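Local coordinates for protein lombricine kinase (PDB 3JPZ) that catalyses the reversible transfer of a phosphoryl group between ATP and the guanidino compound lombricine, as a member of the ATP:guanido phosphotransferase (phosphagen kinase) family, at residues C116-G121 with T276-S281; T211-I216 with R223-Q228; L302-R307 with Y321-A326; S153-G158 with F237-R242. All coordinates share one frame; numbering follows the deposited sequence.

Interaction 1 (C116-G121 with T276-S281); sequences CRIRTG and TGLRAS
The nucleotide site of the kinase is built partly on two adjacent antiparallel strands, where Arg117 and Arg119 pair with Ser281 and Arg279. All four residues contact ADP in a structure of this protein, although this chain carries no nucleotide. Arg117-Ser281 and Arg119-Arg279 are both hydrogen-bonded pairs, and their side chains rise from the same face of the sheet; the bond from Ser281 N to Arg117 O is 2.8 Å long. Arg119 CG packs on Arg279 CB at 3.3 Å. The Arg119 chain starts with CG wedged between its own N and carbonyl carbon (chi1 86°) and then bends at chi2, which lays its guanidinium across the extended Arg279 chain, with Arg279 CD over one face. A water ties Arg117 to Arg279, accepting from Arg117 NE at 3.0 Å and from Arg279 NH1 at 3.0 Å while donating to Arg279 O at 2.6 Å. Ser281 OG, in the conformer described, also bonds this water. On the other face, covered by helix 233-252, Ile118 CG2 presses tightly on Leu278 CD1 at 3.4 Å. Farther along, Thr120 OG1 donates to Thr276 O at 2.6 Å. Beyond the two strands, Arg279 NH2 forms a salt bridge with Asp322. Three arginines gathered on one face, two of them (Arg117 and Arg279) joined through one water, make a positive surface that would suit the phosphates of the nucleotide.

Interaction 2 (T211-I216 with R223-Q228); sequences TFLIWI and RVISMQ
Leu213 lies beside Ile225, the two pointing the same way from a hydrogen-bonded pair, and its side chain can be traced outward atom by atom. Leu213 CB lies 3.8 Å from Ile225 O, the carbonyl that also accepts from Leu213 N at 2.7 Å in a bond nearly straight onto the C=O. CG, anti to the backbone N (chi1 165°), comes near Ile225 CD1, and the branch Leu213 CD2 closes on Ile225 CD1 at 3.6 Å. Leu213 CD2 also meets Met227 CE at 4.0 Å, where the Met227 chain, bent at chi3, reaches across obliquely. Next along this face Trp215 and Arg223 run side by side, ring and guanidinium planes 38° apart, with CB against CB at 4.0 Å. The charged end of Arg223 goes on to a salt bridge with Asp220, and Trp215 NE1 bonds Phe179 O. On the reverse face the edge of the Phe212 ring faces Ser226 CB, while its CZ comes obliquely to Val224 CG1 at 3.3 Å. Ile214 CD1 touches the other Val224 branch, CG2, at 3.4 Å, closer than a usual carbon contact. Apolar packing thus lines both sides of a ladder of backbone bonds. This is an antiparallel beta hairpin within the central sheet of the phosphagen kinase catalytic domain, and Arg223, near its turn, contributes to the ADP site.

Interaction 3 (L302-R307 with Y321-A326); sequences LQLQKR and YDISNA
Lys306 lies alongside Tyr321 and Ile323, its CD resting 3.6 Å from Tyr321 CD2 and its CB against the CD1 methyl of Ile323. Leu304 crosses Ile323 at about a right angle, CD1 meeting CG2 of that residue at 3.7 Å. On the opposite face Arg307 and Asp322 run side by side; Arg307 NE is 4.3 Å from Asp322 OD1, too distant and too far off the guanidinium plane for a salt bridge, so any attraction is probably between charges only. Gln305, standing on that face too, lays CG against Ala326 CB at 3.5 Å. Its OE1 takes protons from two waters, one at 2.7 Å from OE1 that also links Ser324 OG (in the conformer described) and Asn325 O, and another at 2.6 Å from OE1 that reaches Ala326 O. These side chains are carried by a short antiparallel ladder in which strand 304-307 forms an outer edge of the eight-stranded sheet within this chain. Gln305 N donates to Ser324 O at 2.8 Å, and Asp322 N to Arg307 O at 2.8 Å. Gln303, the first residue to leave helical angles after helix 295-301, has positive phi in a Schellman motif; separately, Gln303 O accepts from Ala326 N. Farther out, Arg307, an ADP-contacting residue, is held through NH1 by Glu312, and Asp322 OD1 is bridged to Arg279. Lys306 NZ forms a salt bridge with Glu296.

Interaction 4 (S153-G158 with F237-R242); sequences SGDLSG and FERFGR
A salt-bridge network joins the short 3-10 turn at Asp155 to helix 233-252, where Arg239 and Arg242 close on the Asp155 carboxylate. Arg242 meets it end-on from the opposite direction, NH1 bonding Asp155 OD1 at 2.8 Å on the syn lone pair and NH2 reaching Asp155 OD2 at 3.0 Å, with the two planes 35° apart. Arg239 comes obliquely and side-on, directing NE at 3.0 Å and NH2 at 2.9 Å to the single atom Asp155 OD2, nearly along the C-O bond. Three N-H groups therefore grip OD2, though a second conformer modelled for Arg239 makes its share less certain. Asp155 turns its CG between N and the carbonyl carbon (chi1 73°), which directs the carboxylate toward helix 233-252 from a turn bonded from Leu156 N back to Ser153 O. The contact pins the connection between helix 135-149 and strand 158-162 onto the helix that packs over the central sheet. One helical turn before Arg242, Glu238 holds that arginine's other edge, OE2 accepting from Arg242 NE at 3.0 Å. Leu156 CG lies 3.7 Å from Arg242 NH1 and its CD2 4.2 Å from Arg239 CG. Arg239 NH1 goes on to Gln228 OE1 in the sheet, and Asp155 O accepts from Asn207 ND2.

Interactions 2, 1 and 3 follow in that order across one antiparallel sheet, as every second strand pairing. Strand 113-122 joins interaction 1 to interaction 2 through Ile118 N and Ser226 O, 2.8 Å apart, and interaction 1 meets interaction 3 where Ala280 N lies 2.8 Å from Asn325 OD1. Arg117, Arg119, Arg223, Arg279 and Arg307, all seen to contact ADP, thus come from three contacts that share one site, unoccupied here. Interaction 4 lies on the other face: Phe240 CZ packs against Leu278 CD1 at 3.7 Å, and Phe240 CB lies 3.8 Å from Ser226 CB of interaction 2. Interactions 3 and 4 stay apart, their centres about 25 Å from each other.

Interaction 1 (C116-G121 with T276-S281)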
loop_
_atom_site.group_PDB
_atom_site.type_symbol
_atom_site.label_atom_id
_atom_site.label_comp_id
_atom_site.label_asym_id
_atom_site.label_seq_id
_atom_site.Cartn_x
_atom_site.Cartn_y
_atom_site.Cartn_z
ATOM N N CYS A 116 18.497 24.401 15.699
ATOM C CA CYS A 116 17.142 24.347 16.200
ATOM C C CYS A 116 16.204 24.327 15.011
ATOM O O CYS A 116 16.451 24.992 14.001
ATOM C CB CYS A 116 16.817 25.582 17.048
ATOM S SG CYS A 116 18.138 26.157 18.124
ATOM N N ARG A 117 15.136 23.551 15.123
ATOM C CA ARG A 117 14.008 23.696 14.224
ATOM C C ARG A 117 12.735 23.534 15.029
ATOM O O ARG A 117 12.743 22.975 16.125
ATOM C CB ARG A 117 14.055 22.710 13.047
ATOM C CG ARG A 117 14.584 21.330 13.366
ATOM C CD ARG A 117 14.206 20.334 12.268
ATOM N NE ARG A 117 12.942 19.674 12.578
ATOM C CZ ARG A 117 12.226 18.956 11.721
ATOM N NH1 ARG A 117 12.634 18.798 10.472
ATOM N NH2 ARG A 117 11.093 18.401 12.121
ATOM N N ILE A 118 11.655 24.078 14.493
ATOM C CA ILE A 118 10.330 23.895 15.047
ATOM C C ILE A 118 9.433 23.556 13.876
ATOM O O ILE A 118 9.434 24.263 12.874
ATOM C CB ILE A 118 9.817 25.177 15.713
ATOM C CG1 ILE A 118 10.783 25.639 16.797
ATOM C CG2 ILE A 118 8.424 24.948 16.290
ATOM C CD1 ILE A 118 10.430 26.996 17.367
ATOM N N ARG A 119 8.664 22.482 13.995
ATOM C CA ARG A 119 7.849 22.029 12.884
ATOM C C ARG A 119 6.406 21.860 13.324
ATOM O O ARG A 119 6.114 21.595 14.487
ATOM C CB ARG A 119 8.397 20.724 12.297
ATOM C CG ARG A 119 7.924 19.451 12.981
ATOM C CD ARG A 119 7.015 18.623 12.080
ATOM N NE ARG A 119 6.449 17.475 12.786
ATOM C CZ ARG A 119 6.987 16.258 12.813
ATOM N NH1 ARG A 119 6.390 15.286 13.492
ATOM N NH2 ARG A 119 8.115 16.002 12.164
ATOM N N THR A 120 5.498 22.059 12.389
ATOM C CA THR A 120 4.117 21.715 12.628
ATOM C C THR A 120 3.533 21.286 11.306
ATOM O O THR A 120 4.229 21.254 10.296
ATOM C CB THR A 120 3.315 22.894 13.202
ATOM O OG1 THR A 120 2.052 22.414 13.687
ATOM C CG2 THR A 120 3.090 23.963 12.136
ATOM N N GLY A 121 2.259 20.937 11.319
ATOM C CA GLY A 121 1.565 20.604 10.100
ATOM C C GLY A 121 0.284 21.400 10.055
ATOM O O GLY A 121 -0.242 21.818 11.081
ATOM N N THR A 276 -1.068 21.261 18.770
ATOM C CA THR A 276 -0.032 22.071 18.119
ATOM C C THR A 276 0.648 21.334 16.988
ATOM O O THR A 276 1.281 21.958 16.132
ATOM C CB THR A 276 1.106 22.428 19.064
ATOM O OG1 THR A 276 1.695 21.224 19.589
ATOM C CG2 THR A 276 0.629 23.352 20.191
ATOM N N GLY A 277 0.560 20.005 17.003
ATOM C CA GLY A 277 1.379 19.200 16.116
ATOM C C GLY A 277 2.786 19.767 16.089
ATOM O O GLY A 277 3.486 19.679 15.090
ATOM N N LEU A 278 3.211 20.350 17.204
ATOM C CA LEU A 278 4.469 21.086 17.228
ATOM C C LEU A 278 5.647 20.226 17.656
ATOM O O LEU A 278 5.645 19.639 18.737
ATOM C CB LEU A 278 4.396 22.275 18.175
ATOM C CG LEU A 278 5.658 23.139 18.069
ATOM C CD1 LEU A 278 5.319 24.497 17.485
ATOM C CD2 LEU A 278 6.339 23.296 19.403
ATOM N N ARG A 279 6.673 20.196 16.813
ATOM C CA ARG A 279 7.918 19.535 17.155
ATOM C C ARG A 279 9.018 20.575 17.173
ATOM O O ARG A 279 9.538 20.961 16.129
ATOM C CB ARG A 279 8.260 18.441 16.151
ATOM C CG ARG A 279 9.370 17.537 16.633
ATOM C CD ARG A 279 9.872 16.593 15.557
ATOM N NE ARG A 279 10.775 15.592 16.122
ATOM C CZ ARG A 279 12.092 15.740 16.238
ATOM N NH1 ARG A 279 12.684 16.848 15.821
ATOM N NH2 ARG A 279 12.825 14.770 16.767
ATOM N N ALA A 280 9.325 21.046 18.374
ATOM C CA ALA A 280 10.431 21.954 18.614
ATOM C C ALA A 280 11.615 21.112 19.051
ATOM O O ALA A 280 11.517 20.301 19.980
ATOM C CB ALA A 280 10.060 22.965 19.692
ATOM N N SER A 281 12.736 21.299 18.374
ATOM C CA SER A 281 13.914 20.490 18.633
ATOM C C SER A 281 15.167 21.340 18.592
ATOM O O SER A 281 15.182 22.423 18.000
ATOM C CB SER A 281 14.020 19.371 17.595
ATOM O OG SER A 281 14.083 19.908 16.287
HETATM O O HOH W 1 11.558 19.585 15.241
#

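Interaction 2 (T211-I216 with R223-Q228)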
loop_
_atom_site.group_PDB
_atom_site.type_symbol
_atom_site.label_atom_id
_atom_site.label_comp_id
_atom_site.label_asym_id
_atom_site.label_seq_id
_atom_site.Cartn_x
_atom_site.Cartn_y
_atom_site.Cartn_z
ATOM N N THR A 211 15.862 28.712 5.888
ATOM C CA THR A 211 15.489 28.709 7.299
ATOM C C THR A 211 13.993 28.468 7.455
ATOM O O THR A 211 13.488 28.363 8.568
ATOM C CB THR A 211 15.807 30.058 7.948
ATOM O OG1 THR A 211 15.234 31.104 7.156
ATOM C CG2 THR A 211 17.314 30.272 8.056
ATOM N N PHE A 212 13.282 28.407 6.332
ATOM C CA PHE A 212 11.853 28.135 6.341
ATOM C C PHE A 212 11.549 27.175 5.210
ATOM O O PHE A 212 11.756 27.489 4.039
ATOM C CB PHE A 212 11.055 29.429 6.178
ATOM C CG PHE A 212 9.658 29.348 6.718
ATOM C CD1 PHE A 212 9.433 29.070 8.056
ATOM C CD2 PHE A 212 8.568 29.558 5.889
ATOM C CE1 PHE A 212 8.150 29.000 8.552
ATOM C CE2 PHE A 212 7.284 29.489 6.380
ATOM C CZ PHE A 212 7.072 29.208 7.710
ATOM N N LEU A 213 11.054 26.000 5.574
ATOM C CA LEU A 213 10.900 24.891 4.645
ATOM C C LEU A 213 9.455 24.415 4.652
ATOM O O LEU A 213 8.837 24.294 5.694
ATOM C CB LEU A 213 11.835 23.751 5.041
ATOM C CG LEU A 213 11.566 22.387 4.403
ATOM C CD1 LEU A 213 11.917 22.390 2.913
ATOM C CD2 LEU A 213 12.361 21.327 5.159
ATOM N N ILE A 214 8.924 24.139 3.474
ATOM C CA ILE A 214 7.529 23.783 3.330
ATOM C C ILE A 214 7.457 22.496 2.527
ATOM O O ILE A 214 7.986 22.432 1.426
ATOM C CB ILE A 214 6.764 24.899 2.591
ATOM C CG1 ILE A 214 6.787 26.197 3.408
ATOM C CG2 ILE A 214 5.336 24.475 2.260
ATOM C CD1 ILE A 214 6.026 26.132 4.714
ATOM N N TRP A 215 6.850 21.458 3.087
ATOM C CA TRP A 215 6.551 20.245 2.321
ATOM C C TRP A 215 5.063 20.191 2.058
ATOM O O TRP A 215 4.259 20.317 2.976
ATOM C CB TRP A 215 6.912 18.976 3.071
ATOM C CG TRP A 215 8.350 18.704 3.229
ATOM C CD1 TRP A 215 9.383 19.353 2.636
ATOM C CD2 TRP A 215 8.921 17.663 4.019
ATOM N NE1 TRP A 215 10.575 18.787 3.023
ATOM C CE2 TRP A 215 10.315 17.743 3.870
ATOM C CE3 TRP A 215 8.385 16.660 4.837
ATOM C CZ2 TRP A 215 11.189 16.864 4.520
ATOM C CZ3 TRP A 215 9.257 15.791 5.485
ATOM C CH2 TRP A 215 10.640 15.898 5.316
ATOM N N ILE A 216 4.698 19.971 0.810
ATOM C CA ILE A 216 3.300 19.847 0.451
ATOM C C ILE A 216 2.967 18.394 0.135
ATOM O O ILE A 216 3.644 17.738 -0.657
ATOM C CB ILE A 216 2.949 20.756 -0.742
ATOM C CG1 ILE A 216 3.209 22.218 -0.374
ATOM C CG2 ILE A 216 1.490 20.566 -1.158
ATOM C CD1 ILE A 216 2.882 23.191 -1.468
ATOM N N ARG A 223 3.520 20.817 5.711
ATOM C CA ARG A 223 4.423 20.622 6.832
ATOM C C ARG A 223 5.359 21.808 6.852
ATOM O O ARG A 223 6.141 22.000 5.927
ATOM C CB ARG A 223 5.213 19.330 6.666
ATOM C CG ARG A 223 6.524 19.289 7.451
ATOM C CD ARG A 223 6.329 18.832 8.885
ATOM N NE ARG A 223 6.624 17.410 9.044
ATOM C CZ ARG A 223 5.736 16.430 8.903
ATOM N NH1 ARG A 223 4.477 16.702 8.596
ATOM N NH2 ARG A 223 6.113 15.170 9.070
ATOM N N VAL A 224 5.269 22.613 7.899
ATOM C CA VAL A 224 6.059 23.833 7.986
ATOM C C VAL A 224 7.219 23.639 8.945
ATOM O O VAL A 224 7.027 23.252 10.092
ATOM C CB VAL A 224 5.195 25.000 8.460
ATOM C CG1 VAL A 224 6.047 26.213 8.753
ATOM C CG2 VAL A 224 4.122 25.319 7.418
ATOM N N ILE A 225 8.433 23.889 8.472
ATOM C CA ILE A 225 9.592 23.794 9.341
ATOM C C ILE A 225 10.384 25.084 9.313
ATOM O O ILE A 225 10.796 25.536 8.257
ATOM C CB ILE A 225 10.504 22.629 8.936
ATOM C CG1 ILE A 225 9.706 21.314 8.938
ATOM C CG2 ILE A 225 11.674 22.527 9.903
ATOM C CD1 ILE A 225 9.987 20.438 7.765
ATOM N N SER A 226 10.576 25.681 10.485
ATOM C CA SER A 226 11.522 26.765 10.644
ATOM C C SER A 226 12.786 26.239 11.317
ATOM O O SER A 226 12.706 25.424 12.235
ATOM C CB SER A 226 10.912 27.886 11.480
ATOM O OG SER A 226 11.862 28.900 11.711
ATOM N N MET A 227 13.946 26.709 10.857
ATOM C CA MET A 227 15.224 26.179 11.318
ATOM C C MET A 227 16.384 27.162 11.132
ATOM O O MET A 227 16.359 28.025 10.240
ATOM C CB MET A 227 15.538 24.896 10.553
ATOM C CG MET A 227 15.723 25.122 9.060
ATOM S SD MET A 227 15.970 23.602 8.130
ATOM C CE MET A 227 14.337 22.871 8.245
ATOM N N GLN A 228 17.395 27.010 11.989
ATOM C CA GLN A 228 18.649 27.747 11.910
ATOM C C GLN A 228 19.733 26.931 12.592
ATOM O O GLN A 228 19.462 26.191 13.528
ATOM C CB GLN A 228 18.578 29.080 12.662
ATOM C CG GLN A 228 17.672 30.127 12.074
ATOM C CD GLN A 228 17.773 31.456 12.805
ATOM O OE1 GLN A 228 17.244 32.466 12.339
ATOM N NE2 GLN A 228 18.462 31.464 13.955
#

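Interaction 3 (L302-R307 with Y321-A326)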
loop_
_atom_site.group_PDB
_atom_site.type_symbol
_atom_site.label_atom_id
_atom_site.label_comp_id
_atom_site.label_asym_id
_atom_site.label_seq_id
_atom_site.Cartn_x
_atom_site.Cartn_y
_atom_site.Cartn_z
ATOM N N LEU A 302 12.009 15.563 31.814
ATOM C CA LEU A 302 11.903 16.903 31.247
ATOM C C LEU A 302 10.808 17.010 30.191
ATOM O O LEU A 302 10.630 18.064 29.582
ATOM C CB LEU A 302 13.244 17.334 30.655
ATOM C CG LEU A 302 14.354 17.574 31.679
ATOM C CD1 LEU A 302 15.673 17.920 30.997
ATOM C CD2 LEU A 302 13.943 18.662 32.647
ATOM N N GLN A 303 10.065 15.923 30.004
ATOM C CA GLN A 303 9.036 15.845 28.975
ATOM C C GLN A 303 9.637 15.976 27.583
ATOM O O GLN A 303 9.025 16.541 26.673
ATOM C CB GLN A 303 7.986 16.934 29.178
ATOM C CG GLN A 303 7.149 16.737 30.420
ATOM C CD GLN A 303 6.063 17.777 30.540
ATOM O OE1 GLN A 303 6.310 18.896 30.981
ATOM N NE2 GLN A 303 4.851 17.414 30.148
ATOM N N LEU A 304 10.840 15.450 27.425
ATOM C CA LEU A 304 11.531 15.536 26.160
ATOM C C LEU A 304 11.718 14.168 25.521
ATOM O O LEU A 304 11.726 13.143 26.194
ATOM C CB LEU A 304 12.895 16.185 26.360
ATOM C CG LEU A 304 12.892 17.585 26.978
ATOM C CD1 LEU A 304 14.297 17.934 27.400
ATOM C CD2 LEU A 304 12.332 18.606 25.993
ATOM N N GLN A 305 11.876 14.172 24.210
ATOM C CA GLN A 305 12.274 12.985 23.478
ATOM C C GLN A 305 13.648 13.189 22.857
ATOM O O GLN A 305 14.073 14.315 22.576
ATOM C CB GLN A 305 11.271 12.653 22.387
ATOM C CG GLN A 305 9.936 12.202 22.905
ATOM C CD GLN A 305 9.069 11.671 21.797
ATOM O OE1 GLN A 305 8.554 12.433 20.979
ATOM N NE2 GLN A 305 8.911 10.353 21.752
ATOM N N LYS A 306 14.324 12.074 22.628
ATOM C CA LYS A 306 15.722 12.079 22.277
ATOM C C LYS A 306 15.985 11.047 21.195
ATOM O O LYS A 306 15.440 9.936 21.227
ATOM C CB LYS A 306 16.544 11.744 23.521
ATOM C CG LYS A 306 17.956 11.300 23.245
ATOM C CD LYS A 306 18.736 11.085 24.553
ATOM C CE LYS A 306 18.111 10.007 25.401
ATOM N NZ LYS A 306 18.263 8.659 24.804
ATOM N N ARG A 307 16.820 11.425 20.240
ATOM C CA ARG A 307 17.281 10.519 19.205
ATOM C C ARG A 307 18.586 11.068 18.668
ATOM O O ARG A 307 19.048 12.128 19.107
ATOM C CB ARG A 307 16.230 10.357 18.099
ATOM C CG ARG A 307 15.940 11.608 17.296
ATOM C CD ARG A 307 14.744 11.396 16.402
ATOM N NE ARG A 307 14.559 12.472 15.435
ATOM C CZ ARG A 307 13.458 12.640 14.706
ATOM N NH1 ARG A 307 12.442 11.804 14.839
ATOM N NH2 ARG A 307 13.368 13.644 13.844
ATOM N N TYR A 321 22.621 15.081 20.389
ATOM C CA TYR A 321 21.307 14.471 20.361
ATOM C C TYR A 321 20.259 15.441 19.853
ATOM O O TYR A 321 20.303 16.633 20.135
ATOM C CB TYR A 321 20.919 14.004 21.748
ATOM C CG TYR A 321 21.808 12.924 22.269
ATOM C CD1 TYR A 321 23.028 13.225 22.852
ATOM C CD2 TYR A 321 21.437 11.600 22.171
ATOM C CE1 TYR A 321 23.845 12.234 23.329
ATOM C CE2 TYR A 321 22.249 10.604 22.638
ATOM C CZ TYR A 321 23.446 10.926 23.222
ATOM O OH TYR A 321 24.252 9.924 23.691
ATOM N N ASP A 322 19.318 14.910 19.092
ATOM C CA ASP A 322 18.134 15.651 18.756
ATOM C C ASP A 322 17.175 15.547 19.931
ATOM O O ASP A 322 16.730 14.460 20.300
ATOM C CB ASP A 322 17.486 15.090 17.503
ATOM C CG ASP A 322 16.231 15.833 17.133
ATOM O OD1 ASP A 322 15.274 15.829 17.942
ATOM O OD2 ASP A 322 16.211 16.436 16.047
ATOM N N ILE A 323 16.882 16.693 20.520
ATOM C CA ILE A 323 16.057 16.773 21.709
ATOM C C ILE A 323 14.854 17.620 21.347
ATOM O O ILE A 323 14.988 18.707 20.781
ATOM C CB ILE A 323 16.840 17.382 22.862
ATOM C CG1 ILE A 323 17.991 16.446 23.243
ATOM C CG2 ILE A 323 15.937 17.655 24.061
ATOM C CD1 ILE A 323 17.600 15.295 24.123
ATOM N N SER A 324 13.677 17.114 21.687
ATOM C CA SER A 324 12.433 17.751 21.298
ATOM C C SER A 324 11.414 17.637 22.419
ATOM O O SER A 324 11.604 16.881 23.373
ATOM C CB SER A 324 11.881 17.094 20.032
ATOM O OG SER A 324 11.738 15.694 20.209
ATOM N N ASN A 325 10.340 18.404 22.313
ATOM C CA ASN A 325 9.229 18.223 23.219
ATOM C C ASN A 325 8.552 16.916 22.849
ATOM O O ASN A 325 8.497 16.551 21.673
ATOM C CB ASN A 325 8.258 19.397 23.153
ATOM C CG ASN A 325 7.782 19.677 21.754
ATOM O OD1 ASN A 325 8.569 19.988 20.873
ATOM N ND2 ASN A 325 6.481 19.590 21.548
ATOM N N ALA A 326 8.070 16.200 23.856
ATOM C CA ALA A 326 7.443 14.897 23.660
ATOM C C ALA A 326 5.952 15.027 23.343
ATOM O O ALA A 326 5.427 14.319 22.482
ATOM C CB ALA A 326 7.656 14.023 24.906
HETATM O O HOH W 2 9.203 14.686 19.549
HETATM O O HOH W 3 6.133 12.872 20.207
#

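Interaction 4 (S153-G158 with F237-R242)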
loop_
_atom_site.group_PDB
_atom_site.type_symbol
_atom_site.label_atom_id
_atom_site.label_comp_id
_atom_site.label_asym_id
_atom_site.label_seq_id
_atom_site.Cartn_x
_atom_site.Cartn_y
_atom_site.Cartn_z
ATOM N N SER A 153 7.192 37.611 0.841
ATOM C CA SER A 153 8.354 38.372 0.403
ATOM C C SER A 153 9.369 38.430 1.534
ATOM O O SER A 153 9.278 37.669 2.496
ATOM C CB SER A 153 7.952 39.786 -0.019
ATOM O OG SER A 153 7.592 40.570 1.104
ATOM N N GLY A 154 10.334 39.335 1.418
ATOM C CA GLY A 154 11.351 39.490 2.440
ATOM C C GLY A 154 12.172 38.232 2.623
ATOM O O GLY A 154 12.606 37.617 1.648
ATOM N N ASP A 155 12.392 37.846 3.876
ATOM C CA ASP A 155 13.183 36.655 4.164
ATOM C C ASP A 155 12.354 35.385 3.977
ATOM O O ASP A 155 12.848 34.281 4.187
ATOM C CB ASP A 155 13.746 36.705 5.584
ATOM C CG ASP A 155 12.691 36.467 6.627
ATOM O OD1 ASP A 155 11.570 36.986 6.453
ATOM O OD2 ASP A 155 12.981 35.760 7.611
ATOM N N LEU A 156 11.093 35.544 3.590
ATOM C CA LEU A 156 10.242 34.397 3.283
ATOM C C LEU A 156 10.058 34.240 1.781
ATOM O O LEU A 156 9.260 33.428 1.330
ATOM C CB LEU A 156 8.881 34.521 3.967
ATOM C CG LEU A 156 8.900 34.464 5.500
ATOM C CD1 LEU A 156 7.481 34.482 6.050
ATOM C CD2 LEU A 156 9.643 33.233 5.991
ATOM N N SER A 157 10.800 35.026 1.009
ATOM C CA SER A 157 10.833 34.836 -0.429
ATOM C C SER A 157 11.527 33.508 -0.716
ATOM O O SER A 157 12.578 33.196 -0.148
ATOM C CB SER A 157 11.562 35.991 -1.114
ATOM O OG SER A 157 10.903 37.219 -0.873
ATOM N N GLY A 158 10.926 32.712 -1.583
ATOM C CA GLY A 158 11.460 31.397 -1.867
ATOM C C GLY A 158 10.962 30.839 -3.179
ATOM O O GLY A 158 10.279 31.523 -3.948
ATOM N N PHE A 237 11.330 30.403 16.286
ATOM C CA PHE A 237 9.911 30.427 16.583
ATOM C C PHE A 237 9.294 31.686 15.972
ATOM O O PHE A 237 8.159 31.663 15.502
ATOM C CB PHE A 237 9.698 30.410 18.099
ATOM C CG PHE A 237 8.255 30.278 18.518
ATOM C CD1 PHE A 237 7.453 29.281 17.996
ATOM C CD2 PHE A 237 7.717 31.139 19.461
ATOM C CE1 PHE A 237 6.135 29.154 18.395
ATOM C CE2 PHE A 237 6.401 31.019 19.865
ATOM C CZ PHE A 237 5.609 30.025 19.332
ATOM N N GLU A 238 10.050 32.781 15.984
ATOM C CA GLU A 238 9.546 34.064 15.496
ATOM C C GLU A 238 9.215 33.965 14.021
ATOM O O GLU A 238 8.187 34.466 13.566
ATOM C CB GLU A 238 10.581 35.174 15.705
ATOM C CG GLU A 238 10.053 36.583 15.393
ATOM C CD GLU A 238 9.952 36.896 13.897
ATOM O OE1 GLU A 238 10.734 36.334 13.090
ATOM O OE2 GLU A 238 9.091 37.733 13.535
ATOM N N ARG A 239 10.115 33.340 13.276
ATOM C CA ARG A 239 9.933 33.129 11.849
ATOM C C ARG A 239 8.819 32.117 11.641
ATOM O O ARG A 239 7.986 32.260 10.762
ATOM C CB ARG A 239 11.242 32.632 11.226
ATOM C CG ARG A 239 11.118 32.093 9.809
ATOM C CD ARG A 239 12.493 31.881 9.182
ATOM N NE ARG A 239 13.211 33.142 9.017
ATOM C CZ ARG A 239 14.252 33.522 9.751
ATOM N NH1 ARG A 239 14.723 32.732 10.710
ATOM N NH2 ARG A 239 14.828 34.694 9.518
ATOM N N PHE A 240 8.822 31.089 12.474
ATOM C CA PHE A 240 7.816 30.047 12.445
ATOM C C PHE A 240 6.398 30.630 12.454
ATOM O O PHE A 240 5.599 30.370 11.558
ATOM C CB PHE A 240 8.047 29.158 13.667
ATOM C CG PHE A 240 7.100 28.014 13.793
ATOM C CD1 PHE A 240 7.298 26.844 13.073
ATOM C CD2 PHE A 240 6.038 28.083 14.680
ATOM C CE1 PHE A 240 6.432 25.770 13.215
ATOM C CE2 PHE A 240 5.178 27.018 14.826
ATOM C CZ PHE A 240 5.375 25.856 14.087
ATOM N N GLY A 241 6.093 31.422 13.475
ATOM C CA GLY A 241 4.771 32.000 13.626
ATOM C C GLY A 241 4.498 33.082 12.599
ATOM O O GLY A 241 3.380 33.229 12.122
ATOM N N ARG A 242 5.525 33.851 12.269
ATOM C CA ARG A 242 5.397 34.884 11.255
ATOM C C ARG A 242 5.028 34.247 9.918
ATOM O O ARG A 242 4.144 34.725 9.209
ATOM C CB ARG A 242 6.705 35.666 11.133
ATOM C CG ARG A 242 6.707 36.697 10.017
ATOM C CD ARG A 242 7.736 37.787 10.282
ATOM N NE ARG A 242 9.066 37.238 10.537
ATOM C CZ ARG A 242 9.883 36.794 9.591
ATOM N NH1 ARG A 242 9.502 36.822 8.322
ATOM N NH2 ARG A 242 11.077 36.315 9.912
#